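Aspartokinase 1, chloroplastic (PDB 2CDQ) catalyses the ATP-dependent phosphorylation of L-aspartate, the first step towards lysine, threonine, methionine and isoleucine, and is an allosteric enzyme with lysine and S-adenosylmethionine as effectors. Local coordinates at residues A284-Q289 / S389-R394; N340-D345 / L416-A421; G369-V374 / T385-K390. All coordinates share one frame; numbering follows the deposited sequence.

Contact 1 of 3, residues A284-Q289 / S389-R394; sequences AYFGAQ and SKLWSR. With SAM (S-adenosylmethionine), chain F.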
loop_
_atom_site.group_PDB
_atom_site.type_symbol
_atom_site.label_atom_id
_atom_site.label_comp_id
_atom_site.label_asym_id
_atom_site.label_seq_id
_atom_site.Cartn_x
_atom_site.Cartn_y
_atom_site.Cartn_z
ATOM N N ALA A 284 -12.543 12.244 -11.999
ATOM C CA ALA A 284 -12.900 12.491 -13.405
ATOM C C ALA A 284 -12.536 11.394 -14.411
ATOM O O ALA A 284 -13.277 11.173 -15.366
ATOM C CB ALA A 284 -12.359 13.847 -13.872
ATOM N N TYR A 285 -11.407 10.717 -14.207
ATOM C CA TYR A 285 -10.931 9.730 -15.181
ATOM C C TYR A 285 -11.731 8.426 -15.157
ATOM O O TYR A 285 -12.046 7.870 -16.213
ATOM C CB TYR A 285 -9.436 9.461 -14.995
ATOM C CG TYR A 285 -8.773 8.774 -16.166
ATOM C CD1 TYR A 285 -8.820 9.325 -17.448
ATOM C CD2 TYR A 285 -8.082 7.577 -15.992
ATOM C CE1 TYR A 285 -8.202 8.695 -18.528
ATOM C CE2 TYR A 285 -7.458 6.941 -17.063
ATOM C CZ TYR A 285 -7.521 7.502 -18.325
ATOM O OH TYR A 285 -6.901 6.871 -19.380
ATOM N N PHE A 286 -12.058 7.951 -13.957
ATOM C CA PHE A 286 -12.824 6.714 -13.784
ATOM C C PHE A 286 -14.331 6.942 -13.616
ATOM O O PHE A 286 -15.123 6.057 -13.934
ATOM C CB PHE A 286 -12.296 5.917 -12.588
ATOM C CG PHE A 286 -11.005 5.199 -12.851
ATOM C CD1 PHE A 286 -9.785 5.786 -12.524
ATOM C CD2 PHE A 286 -11.002 3.925 -13.412
ATOM C CE1 PHE A 286 -8.579 5.117 -12.763
ATOM C CE2 PHE A 286 -9.806 3.252 -13.654
ATOM C CZ PHE A 286 -8.593 3.850 -13.328
ATOM N N GLY A 287 -14.717 8.115 -13.110
ATOM C CA GLY A 287 -16.126 8.449 -12.855
ATOM C C GLY A 287 -16.820 8.908 -14.119
ATOM O O GLY A 287 -17.826 8.331 -14.526
ATOM N N ALA A 288 -16.295 9.973 -14.721
ATOM C CA ALA A 288 -16.555 10.283 -16.122
ATOM C C ALA A 288 -15.477 9.548 -16.930
ATOM O O ALA A 288 -14.727 8.740 -16.370
ATOM C CB ALA A 288 -16.488 11.779 -16.351
ATOM N N GLN A 289 -15.382 9.800 -18.230
ATOM C CA GLN A 289 -14.276 9.226 -18.995
ATOM C C GLN A 289 -13.407 10.336 -19.564
ATOM O O GLN A 289 -13.022 10.310 -20.736
ATOM C CB GLN A 289 -14.782 8.285 -20.092
ATOM C CG GLN A 289 -14.978 6.832 -19.649
ATOM C CD GLN A 289 -16.166 6.634 -18.712
ATOM O OE1 GLN A 289 -16.096 5.843 -17.772
ATOM N NE2 GLN A 289 -17.257 7.351 -18.963
ATOM N N SER A 389 -8.461 -3.313 -16.631
ATOM C CA SER A 389 -8.044 -3.603 -18.009
ATOM C C SER A 389 -8.390 -2.507 -19.024
ATOM O O SER A 389 -7.639 -2.297 -19.981
ATOM C CB SER A 389 -8.607 -4.940 -18.479
ATOM O OG SER A 389 -10.021 -4.882 -18.537
ATOM N N LYS A 390 -9.507 -1.807 -18.812
ATOM C CA LYS A 390 -9.944 -0.742 -19.730
ATOM C C LYS A 390 -8.944 0.419 -19.811
ATOM O O LYS A 390 -8.997 1.238 -20.727
ATOM C CB LYS A 390 -11.360 -0.250 -19.387
ATOM C CG LYS A 390 -11.457 0.833 -18.308
ATOM C CD LYS A 390 -12.889 0.919 -17.782
ATOM C CE LYS A 390 -13.127 2.171 -16.956
ATOM N NZ LYS A 390 -13.723 3.286 -17.755
ATOM N N LEU A 391 -8.031 0.463 -18.849
ATOM C CA LEU A 391 -6.963 1.449 -18.810
ATOM C C LEU A 391 -5.844 1.063 -19.770
ATOM O O LEU A 391 -4.924 1.848 -20.004
ATOM C CB LEU A 391 -6.406 1.511 -17.393
ATOM C CG LEU A 391 -5.774 2.799 -16.891
ATOM C CD1 LEU A 391 -6.860 3.720 -16.393
ATOM C CD2 LEU A 391 -4.819 2.465 -15.770
ATOM N N TRP A 392 -5.927 -0.155 -20.304
ATOM C CA TRP A 392 -4.908 -0.711 -21.193
ATOM C C TRP A 392 -5.498 -1.216 -22.514
ATOM O O TRP A 392 -6.661 -0.951 -22.820
ATOM C CB TRP A 392 -4.145 -1.819 -20.472
ATOM C CG TRP A 392 -3.344 -1.301 -19.326
ATOM C CD1 TRP A 392 -3.713 -1.282 -18.014
ATOM C CD2 TRP A 392 -2.043 -0.703 -19.388
ATOM N NE1 TRP A 392 -2.718 -0.719 -17.249
ATOM C CE2 TRP A 392 -1.680 -0.355 -18.066
ATOM C CE3 TRP A 392 -1.144 -0.435 -20.430
ATOM C CZ2 TRP A 392 -0.457 0.254 -17.756
ATOM C CZ3 TRP A 392 0.073 0.168 -20.122
ATOM C CH2 TRP A 392 0.405 0.505 -18.794
ATOM N N SER A 393 -4.697 -1.938 -23.294
ATOM C CA SER A 393 -5.115 -2.372 -24.628
ATOM C C SER A 393 -5.729 -3.771 -24.630
ATOM O O SER A 393 -6.471 -4.141 -25.544
ATOM C CB SER A 393 -3.929 -2.323 -25.593
ATOM O OG SER A 393 -2.995 -3.350 -25.303
ATOM N N ARG A 394 -5.413 -4.543 -23.599
ATOM C CA ARG A 394 -5.784 -5.946 -23.531
ATOM C C ARG A 394 -5.942 -6.341 -22.058
ATOM O O ARG A 394 -5.523 -5.605 -21.158
ATOM C CB ARG A 394 -4.695 -6.773 -24.235
ATOM C CG ARG A 394 -4.684 -8.262 -23.933
ATOM C CD ARG A 394 -3.654 -9.040 -24.758
ATOM N NE ARG A 394 -2.274 -8.546 -24.652
ATOM C CZ ARG A 394 -1.441 -8.805 -23.641
ATOM N NH1 ARG A 394 -1.827 -9.533 -22.593
ATOM N NH2 ARG A 394 -0.208 -8.314 -23.672
HETATM N N SAM F . 5.729 -10.291 -21.080
HETATM C CA SAM F . 5.146 -9.054 -21.591
HETATM C C SAM F . 6.165 -7.913 -21.679
HETATM O O SAM F . 6.155 -7.124 -22.628
HETATM O OXT SAM F . 7.017 -7.750 -20.804
HETATM C CB SAM F . 3.953 -8.640 -20.734
HETATM C CG SAM F . 3.013 -7.616 -21.381
HETATM S SD SAM F . 2.941 -6.083 -20.424
HETATM C CE SAM F . 1.934 -6.592 -19.009
HETATM C "C5'" SAM F . 1.884 -4.928 -21.356
HETATM C "C4'" SAM F . 0.595 -5.453 -21.996
HETATM O "O4'" SAM F . -0.311 -5.943 -21.028
HETATM C "C3'" SAM F . -0.144 -4.352 -22.743
HETATM O "O3'" SAM F . -0.545 -4.858 -23.994
HETATM C "C2'" SAM F . -1.372 -4.024 -21.914
HETATM O "O2'" SAM F . -2.516 -3.823 -22.719
HETATM C "C1'" SAM F . -1.556 -5.257 -21.048
HETATM N N9 SAM F . -1.985 -4.958 -19.664
HETATM C C8 SAM F . -3.190 -5.302 -19.108
HETATM N N7 SAM F . -3.220 -4.893 -17.822
HETATM C C5 SAM F . -2.045 -4.297 -17.540
HETATM C C6 SAM F . -1.551 -3.703 -16.380
HETATM N N6 SAM F . -2.286 -3.656 -15.273
HETATM N N1 SAM F . -0.283 -3.158 -16.388
HETATM C C2 SAM F . 0.483 -3.202 -17.537
HETATM N N3 SAM F . -0.016 -3.792 -18.684
HETATM C C4 SAM F . -1.257 -4.332 -18.686
HETATM O O HOH W 1 -11.865 5.288 -18.000
#
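Leu391 reaches out from a short 3-10 turn and sets one methyl, CD1, against two aromatic rings at the end of helix 277-287, in the angle they make. The two rings receive it differently. Leu391 CD1 lies at the edge of Tyr285, near the ring plane and 3.3 Å from CE2. Leu391 CD1 meets Phe286 CZ obliquely at 3.5 Å, and the side chains of Phe286 and Leu391 cross at about a right angle. Leu391 takes CG roughly opposite its backbone N (chi1 -152°), and this turn carries the branch towards the helix. A leucine is long enough to bring a methyl from the 3-10 turn to both rings, and it offers them only apolar surface.

Beside this apolar patch lies a polar one. Lys390 reaches across to the helix end, and a bend at its last torsion brings NZ over to a water, which accepts from NZ at 2.7 Å and donates to the carbonyl O of Tyr285 at 3.1 Å. The long, flexible lysine thus reaches a helix-end carbonyl through solvent. Its NZ is also 3.5 Å from Gln289 OE1.

Past Leu391 the chain turns away to S-adenosylmethionine. The indole of Trp392 lies over one face of the adenine, with NE1 3.3 Å from C6, a flat group well matched to a flat base. The ribose O2' is gripped by Ser393, whose N donates to it at 2.9 Å and whose OG is hydrogen-bonded to it at 2.7 Å; Arg394 N adds a weak bond. The Arg394 guanidinium turns one face to the ribose and forms a salt bridge with Glu400. Leu352 and Gly353 of the second subunit pack on Tyr285 and Leu391. The arrangement is an interface between the amino acid kinase domain and the effector-binding loop of the first ACT domain.

Contact 2 of 3, residues N340-D345 / L416-A421; sequences NVTMLD and LLKGRA
Val341 and Arg420 face each other as an antiparallel hydrogen-bonded pair: Val341 N donates to Arg420 O at 2.8 Å, and Arg420 N returns a bond to Val341 O at 3.1 Å. Met343 and Leu417 form a second such pair, with Met343 N to Leu417 O almost straight (177°) and Leu417 N to Met343 O at 2.8 Å. Between these two pairs the register slips by one residue, a beta bulge. A second irregularity, a G1 beta bulge, arises where Asn340 and Val341 both face Arg420. Gly419 turns a corner in its own chain with a positive phi that favours glycine. Strands 341-347 and 413-418 are neighbours in the antiparallel sheet of the first ACT domain, while strand 420-427 passes on into the other four-stranded antiparallel sheet.

The apolar contacts fall on two faces. On one, Met343 and Leu417 run side by side in the same direction, CE meeting CD1 at 3.6 Å; Met343 keeps its first two torsions extended and bends only at the thioether, so its flexible end can follow the leucine. On the other, Thr342 turns CG2 opposite its backbone N, bringing this methyl to Leu416 CD2 (3.7 Å), and Leu416 continues onto Leu401 and Val405 of helix 398-408.

Polar bonds gather at the corner. Arg420 NE donates to Lys418 O at 3.1 Å, and that oxygen lies in the plane of the guanidinium. Leu417 CB sits over one face of the group, towards its rim, and NH1 bonds to Gln451. A water accepts from Asn340 ND2 and, weakly, from Gly419 N.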
loop_
_atom_site.group_PDB
_atom_site.type_symbol
_atom_site.label_atom_id
_atom_site.label_comp_id
_atom_site.label_asym_id
_atom_site.label_seq_id
_atom_site.Cartn_x
_atom_site.Cartn_y
_atom_site.Cartn_z
ATOM N N ASN A 340 -14.452 -5.727 -12.749
ATOM C CA ASN A 340 -13.503 -6.809 -13.050
ATOM C C ASN A 340 -12.033 -6.530 -12.791
ATOM O O ASN A 340 -11.251 -6.395 -13.730
ATOM C CB ASN A 340 -13.669 -7.275 -14.496
ATOM C CG ASN A 340 -14.360 -8.605 -14.593
ATOM O OD1 ASN A 340 -15.468 -8.702 -15.122
ATOM N ND2 ASN A 340 -13.717 -9.648 -14.070
ATOM N N VAL A 341 -11.662 -6.453 -11.517
ATOM C CA VAL A 341 -10.267 -6.261 -11.153
ATOM C C VAL A 341 -9.672 -7.547 -10.601
ATOM O O VAL A 341 -10.385 -8.406 -10.074
ATOM C CB VAL A 341 -10.056 -5.086 -10.154
ATOM C CG1 VAL A 341 -10.555 -3.773 -10.760
ATOM C CG2 VAL A 341 -10.721 -5.368 -8.794
ATOM N N THR A 342 -8.358 -7.663 -10.745
ATOM C CA THR A 342 -7.613 -8.801 -10.248
ATOM C C THR A 342 -6.847 -8.372 -9.003
ATOM O O THR A 342 -6.103 -7.387 -9.034
ATOM C CB THR A 342 -6.655 -9.314 -11.328
ATOM O OG1 THR A 342 -7.421 -9.745 -12.461
ATOM C CG2 THR A 342 -5.799 -10.469 -10.812
ATOM N N MET A 343 -7.049 -9.107 -7.912
ATOM C CA MET A 343 -6.412 -8.804 -6.634
ATOM C C MET A 343 -5.367 -9.847 -6.280
ATOM O O MET A 343 -5.580 -11.043 -6.492
ATOM C CB MET A 343 -7.460 -8.705 -5.518
ATOM C CG MET A 343 -6.877 -8.624 -4.110
ATOM S SD MET A 343 -8.072 -8.199 -2.831
ATOM C CE MET A 343 -9.078 -9.678 -2.739
ATOM N N LEU A 344 -4.239 -9.381 -5.743
ATOM C CA LEU A 344 -3.171 -10.265 -5.275
ATOM C C LEU A 344 -2.893 -10.075 -3.799
ATOM O O LEU A 344 -2.902 -8.950 -3.303
ATOM C CB LEU A 344 -1.877 -10.057 -6.068
ATOM C CG LEU A 344 -1.824 -10.728 -7.441
ATOM C CD1 LEU A 344 -2.078 -9.693 -8.510
ATOM C CD2 LEU A 344 -0.482 -11.392 -7.656
ATOM N N ASP A 345 -2.646 -11.187 -3.110
ATOM C CA ASP A 345 -2.278 -11.176 -1.698
ATOM C C ASP A 345 -0.893 -11.792 -1.510
ATOM O O ASP A 345 -0.622 -12.896 -1.985
ATOM C CB ASP A 345 -3.323 -11.934 -0.878
ATOM C CG ASP A 345 -3.022 -11.930 0.609
ATOM O OD1 ASP A 345 -2.758 -10.845 1.174
ATOM O OD2 ASP A 345 -3.064 -13.019 1.217
ATOM N N LEU A 416 -3.950 -15.274 -5.807
ATOM C CA LEU A 416 -4.583 -14.483 -6.865
ATOM C C LEU A 416 -6.101 -14.638 -6.813
ATOM O O LEU A 416 -6.618 -15.754 -6.703
ATOM C CB LEU A 416 -4.054 -14.899 -8.242
ATOM C CG LEU A 416 -4.240 -13.927 -9.413
ATOM C CD1 LEU A 416 -3.151 -14.131 -10.440
ATOM C CD2 LEU A 416 -5.604 -14.069 -10.063
ATOM N N LEU A 417 -6.811 -13.516 -6.888
ATOM C CA LEU A 417 -8.271 -13.543 -6.875
ATOM C C LEU A 417 -8.862 -12.703 -8.013
ATOM O O LEU A 417 -8.779 -11.471 -8.008
ATOM C CB LEU A 417 -8.818 -13.109 -5.505
ATOM C CG LEU A 417 -8.434 -13.997 -4.311
ATOM C CD1 LEU A 417 -8.219 -13.167 -3.053
ATOM C CD2 LEU A 417 -9.437 -15.121 -4.065
ATOM N N LYS A 418 -9.445 -13.386 -8.994
ATOM C CA LYS A 418 -10.087 -12.721 -10.117
ATOM C C LYS A 418 -11.513 -12.312 -9.769
ATOM O O LYS A 418 -12.029 -12.656 -8.704
ATOM C CB LYS A 418 -10.062 -13.624 -11.357
ATOM C CG LYS A 418 -8.719 -13.627 -12.102
ATOM C CD LYS A 418 -8.659 -14.673 -13.220
ATOM C CE LYS A 418 -8.242 -16.048 -12.695
ATOM N NZ LYS A 418 -7.914 -17.000 -13.799
ATOM N N GLY A 419 -12.136 -11.551 -10.661
ATOM C CA GLY A 419 -13.542 -11.196 -10.522
ATOM C C GLY A 419 -13.924 -10.400 -9.292
ATOM O O GLY A 419 -14.987 -10.633 -8.717
ATOM N N ARG A 420 -13.057 -9.470 -8.889
ATOM C CA ARG A 420 -13.396 -8.470 -7.857
ATOM C C ARG A 420 -13.759 -7.134 -8.508
ATOM O O ARG A 420 -13.716 -6.996 -9.729
ATOM C CB ARG A 420 -12.250 -8.257 -6.847
ATOM C CG ARG A 420 -11.567 -9.516 -6.332
ATOM C CD ARG A 420 -12.454 -10.339 -5.422
ATOM N NE ARG A 420 -12.349 -11.749 -5.792
ATOM C CZ ARG A 420 -12.478 -12.776 -4.956
ATOM N NH1 ARG A 420 -12.712 -12.579 -3.668
ATOM N NH2 ARG A 420 -12.358 -14.010 -5.420
ATOM N N ALA A 421 -14.106 -6.153 -7.681
ATOM C CA ALA A 421 -14.447 -4.817 -8.159
ATOM C C ALA A 421 -14.138 -3.802 -7.074
ATOM O O ALA A 421 -14.180 -4.138 -5.887
ATOM C CB ALA A 421 -15.920 -4.749 -8.548
HETATM O O HOH W 2 -10.595 -9.946 -13.114
#

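Contact 3 of 3, residues G369-V374 / T385-K390; sequences GISVDV and TLDPSK. With SAM (S-adenosylmethionine), chain F; LYS (lysine), chain C.
The open end of the beta hairpin 372-378/381-386, in the first ACT domain, lies between the two effectors. Asp373 and Val374 both face Thr385 in a classic beta bulge: Asp373 N donates to Thr385 O, and Thr385 N to Val374 O at 2.9 Å. The methyl CG2 of Thr385 lies against Val374 CB (3.6 Å), beta-branched residues suiting this buried strand pair. Beyond the bulge Asp387 N donates to Ser371 O at 3.0 Å.

Ser371 binds the adenine through its backbone. Its N donates to N1 of the base at 2.8 Å and its O accepts from N6, both nearly straight (177°), so the peptide reads the base edge as a pairing partner would. The small side chain, with OG opposite the backbone N (chi1 174°), donates to Asp387 OD2 from above the carboxylate plane, with Gln354 O of the second subunit a competing acceptor for the same hydrogen. Asp387 OD2 has a further partner in Trp392 NE1.

On the lysine side, Val372 N faces the effector carboxylate, at a modelled distance too short to be trusted, and Asp373 O accepts from the effector NZ at 3.0 Å. Asp373 lies beside Thr385, and its OD1 forms a salt bridge with Lys338, which may offset its closeness to Asp387. Ile370 CG2 packs on Leu386 CD2 at 3.7 Å.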
loop_
_atom_site.group_PDB
_atom_site.type_symbol
_atom_site.label_atom_id
_atom_site.label_comp_id
_atom_site.label_asym_id
_atom_site.label_seq_id
_atom_site.Cartn_x
_atom_site.Cartn_y
_atom_site.Cartn_z
ATOM N N GLY A 369 6.447 -5.659 -16.370
ATOM C CA GLY A 369 5.697 -4.634 -17.105
ATOM C C GLY A 369 4.253 -4.400 -16.686
ATOM O O GLY A 369 3.438 -3.952 -17.501
ATOM N N ILE A 370 3.940 -4.688 -15.421
ATOM C CA ILE A 370 2.573 -4.569 -14.900
ATOM C C ILE A 370 2.403 -3.362 -13.969
ATOM O O ILE A 370 3.215 -3.139 -13.060
ATOM C CB ILE A 370 2.118 -5.859 -14.164
ATOM C CG1 ILE A 370 2.125 -7.059 -15.114
ATOM C CG2 ILE A 370 0.726 -5.682 -13.572
ATOM C CD1 ILE A 370 1.649 -8.352 -14.476
ATOM N N SER A 371 1.339 -2.595 -14.203
ATOM C CA SER A 371 0.977 -1.493 -13.324
ATOM C C SER A 371 -0.083 -1.909 -12.298
ATOM O O SER A 371 -1.155 -2.410 -12.653
ATOM C CB SER A 371 0.509 -0.284 -14.130
ATOM O OG SER A 371 0.033 0.737 -13.273
ATOM N N VAL A 372 0.257 -1.692 -11.026
ATOM C CA VAL A 372 -0.584 -1.975 -9.859
ATOM C C VAL A 372 -1.441 -0.745 -9.548
ATOM O O VAL A 372 -1.006 0.379 -9.763
ATOM C CB VAL A 372 0.309 -2.282 -8.627
ATOM C CG1 VAL A 372 -0.530 -2.677 -7.410
ATOM C CG2 VAL A 372 1.326 -3.369 -8.949
ATOM N N ASP A 373 -2.654 -0.956 -9.041
ATOM C CA ASP A 373 -3.569 0.148 -8.731
ATOM C C ASP A 373 -3.655 0.422 -7.223
ATOM O O ASP A 373 -2.925 1.268 -6.698
ATOM C CB ASP A 373 -4.955 -0.137 -9.328
ATOM C CG ASP A 373 -5.944 1.007 -9.130
ATOM O OD1 ASP A 373 -7.156 0.750 -9.254
ATOM O OD2 ASP A 373 -5.530 2.157 -8.867
ATOM N N VAL A 374 -4.539 -0.300 -6.538
ATOM C CA VAL A 374 -4.809 -0.093 -5.115
ATOM C C VAL A 374 -3.872 -0.967 -4.266
ATOM O O VAL A 374 -3.564 -2.098 -4.650
ATOM C CB VAL A 374 -6.298 -0.395 -4.807
ATOM C CG1 VAL A 374 -6.614 -0.240 -3.335
ATOM C CG2 VAL A 374 -7.188 0.506 -5.637
ATOM N N THR A 385 -4.073 -4.565 -6.065
ATOM C CA THR A 385 -5.036 -4.762 -7.121
ATOM C C THR A 385 -4.393 -4.236 -8.401
ATOM O O THR A 385 -3.681 -3.238 -8.369
ATOM C CB THR A 385 -6.369 -4.058 -6.742
ATOM O OG1 THR A 385 -7.475 -4.930 -6.990
ATOM C CG2 THR A 385 -6.558 -2.756 -7.471
ATOM N N LEU A 386 -4.588 -4.932 -9.516
ATOM C CA LEU A 386 -3.936 -4.540 -10.774
ATOM C C LEU A 386 -4.786 -3.545 -11.539
ATOM O O LEU A 386 -6.009 -3.639 -11.511
ATOM C CB LEU A 386 -3.658 -5.763 -11.649
ATOM C CG LEU A 386 -2.857 -6.878 -10.985
ATOM C CD1 LEU A 386 -2.852 -8.123 -11.857
ATOM C CD2 LEU A 386 -1.449 -6.408 -10.690
ATOM N N ASP A 387 -4.143 -2.596 -12.219
ATOM C CA ASP A 387 -4.857 -1.608 -13.037
ATOM C C ASP A 387 -6.039 -2.262 -13.750
ATOM O O ASP A 387 -5.898 -3.365 -14.288
ATOM C CB ASP A 387 -3.924 -1.000 -14.087
ATOM C CG ASP A 387 -3.158 0.214 -13.582
ATOM O OD1 ASP A 387 -3.430 0.702 -12.465
ATOM O OD2 ASP A 387 -2.281 0.693 -14.331
ATOM N N PRO A 388 -7.212 -1.601 -13.747
ATOM C CA PRO A 388 -8.347 -2.148 -14.495
ATOM C C PRO A 388 -7.976 -2.269 -15.965
ATOM O O PRO A 388 -7.239 -1.424 -16.478
ATOM C CB PRO A 388 -9.440 -1.088 -14.306
ATOM C CG PRO A 388 -9.059 -0.351 -13.066
ATOM C CD PRO A 388 -7.556 -0.339 -13.066
ATOM N N SER A 389 -8.461 -3.313 -16.631
ATOM C CA SER A 389 -8.044 -3.603 -18.009
ATOM C C SER A 389 -8.390 -2.507 -19.024
ATOM O O SER A 389 -7.639 -2.297 -19.981
ATOM C CB SER A 389 -8.607 -4.940 -18.479
ATOM O OG SER A 389 -10.021 -4.882 -18.537
ATOM N N LYS A 390 -9.507 -1.807 -18.812
ATOM C CA LYS A 390 -9.944 -0.742 -19.730
ATOM C C LYS A 390 -8.944 0.419 -19.811
ATOM O O LYS A 390 -8.997 1.238 -20.727
ATOM C CB LYS A 390 -11.360 -0.250 -19.387
ATOM C CG LYS A 390 -11.457 0.833 -18.308
ATOM C CD LYS A 390 -12.889 0.919 -17.782
ATOM C CE LYS A 390 -13.127 2.171 -16.956
ATOM N NZ LYS A 390 -13.723 3.286 -17.755
HETATM N N SAM F . 5.729 -10.291 -21.080
HETATM C CA SAM F . 5.146 -9.054 -21.591
HETATM C C SAM F . 6.165 -7.913 -21.679
HETATM O O SAM F . 6.155 -7.124 -22.628
HETATM O OXT SAM F . 7.017 -7.750 -20.804
HETATM C CB SAM F . 3.953 -8.640 -20.734
HETATM C CG SAM F . 3.013 -7.616 -21.381
HETATM S SD SAM F . 2.941 -6.083 -20.424
HETATM C CE SAM F . 1.934 -6.592 -19.009
HETATM C "C5'" SAM F . 1.884 -4.928 -21.356
HETATM C "C4'" SAM F . 0.595 -5.453 -21.996
HETATM O "O4'" SAM F . -0.311 -5.943 -21.028
HETATM C "C3'" SAM F . -0.144 -4.352 -22.743
HETATM O "O3'" SAM F . -0.545 -4.858 -23.994
HETATM C "C2'" SAM F . -1.372 -4.024 -21.914
HETATM O "O2'" SAM F . -2.516 -3.823 -22.719
HETATM C "C1'" SAM F . -1.556 -5.257 -21.048
HETATM N N9 SAM F . -1.985 -4.958 -19.664
HETATM C C8 SAM F . -3.190 -5.302 -19.108
HETATM N N7 SAM F . -3.220 -4.893 -17.822
HETATM C C5 SAM F . -2.045 -4.297 -17.540
HETATM C C6 SAM F . -1.551 -3.703 -16.380
HETATM N N6 SAM F . -2.286 -3.656 -15.273
HETATM N N1 SAM F . -0.283 -3.158 -16.388
HETATM C C2 SAM F . 0.483 -3.202 -17.537
HETATM N N3 SAM F . -0.016 -3.792 -18.684
HETATM C C4 SAM F . -1.257 -4.332 -18.686
HETATM N N LYS C . 3.612 2.919 -10.662
HETATM C CA LYS C . 2.522 2.186 -9.987
HETATM C C LYS C . 2.669 0.767 -10.476
HETATM O O LYS C . 3.756 0.367 -10.926
HETATM C CB LYS C . 1.163 2.772 -10.397
HETATM C CG LYS C . 0.099 2.744 -9.287
HETATM C CD LYS C . 0.382 3.723 -8.166
HETATM C CE LYS C . -0.616 3.555 -7.012
HETATM N NZ LYS C . -2.005 4.064 -7.277
HETATM O OXT LYS C . 1.712 -0.002 -10.436
#

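Contacts 2 and 3 share the antiparallel sheet of the first ACT domain, ordered 372-378, 381-386, 341-347, 413-418, and contact 2 also reaches strand 420-427 of the other sheet; their centres are about 10 Å apart, and strands 341-347 and 381-386 join them. Along the chain, contact 3 falls between the segments of contact 2. Contact 1 shares Ser389 and Lys390 with contact 3, centres about 11 Å apart, and links this region to helix 277-287 of the kinase domain; contacts 1 and 2 have centres about 17 Å apart. Contact 3 touches both others and all three touch the second subunit; effector sites, subunit interface and kinase domain thus lie close together, consistent with allosteric signalling.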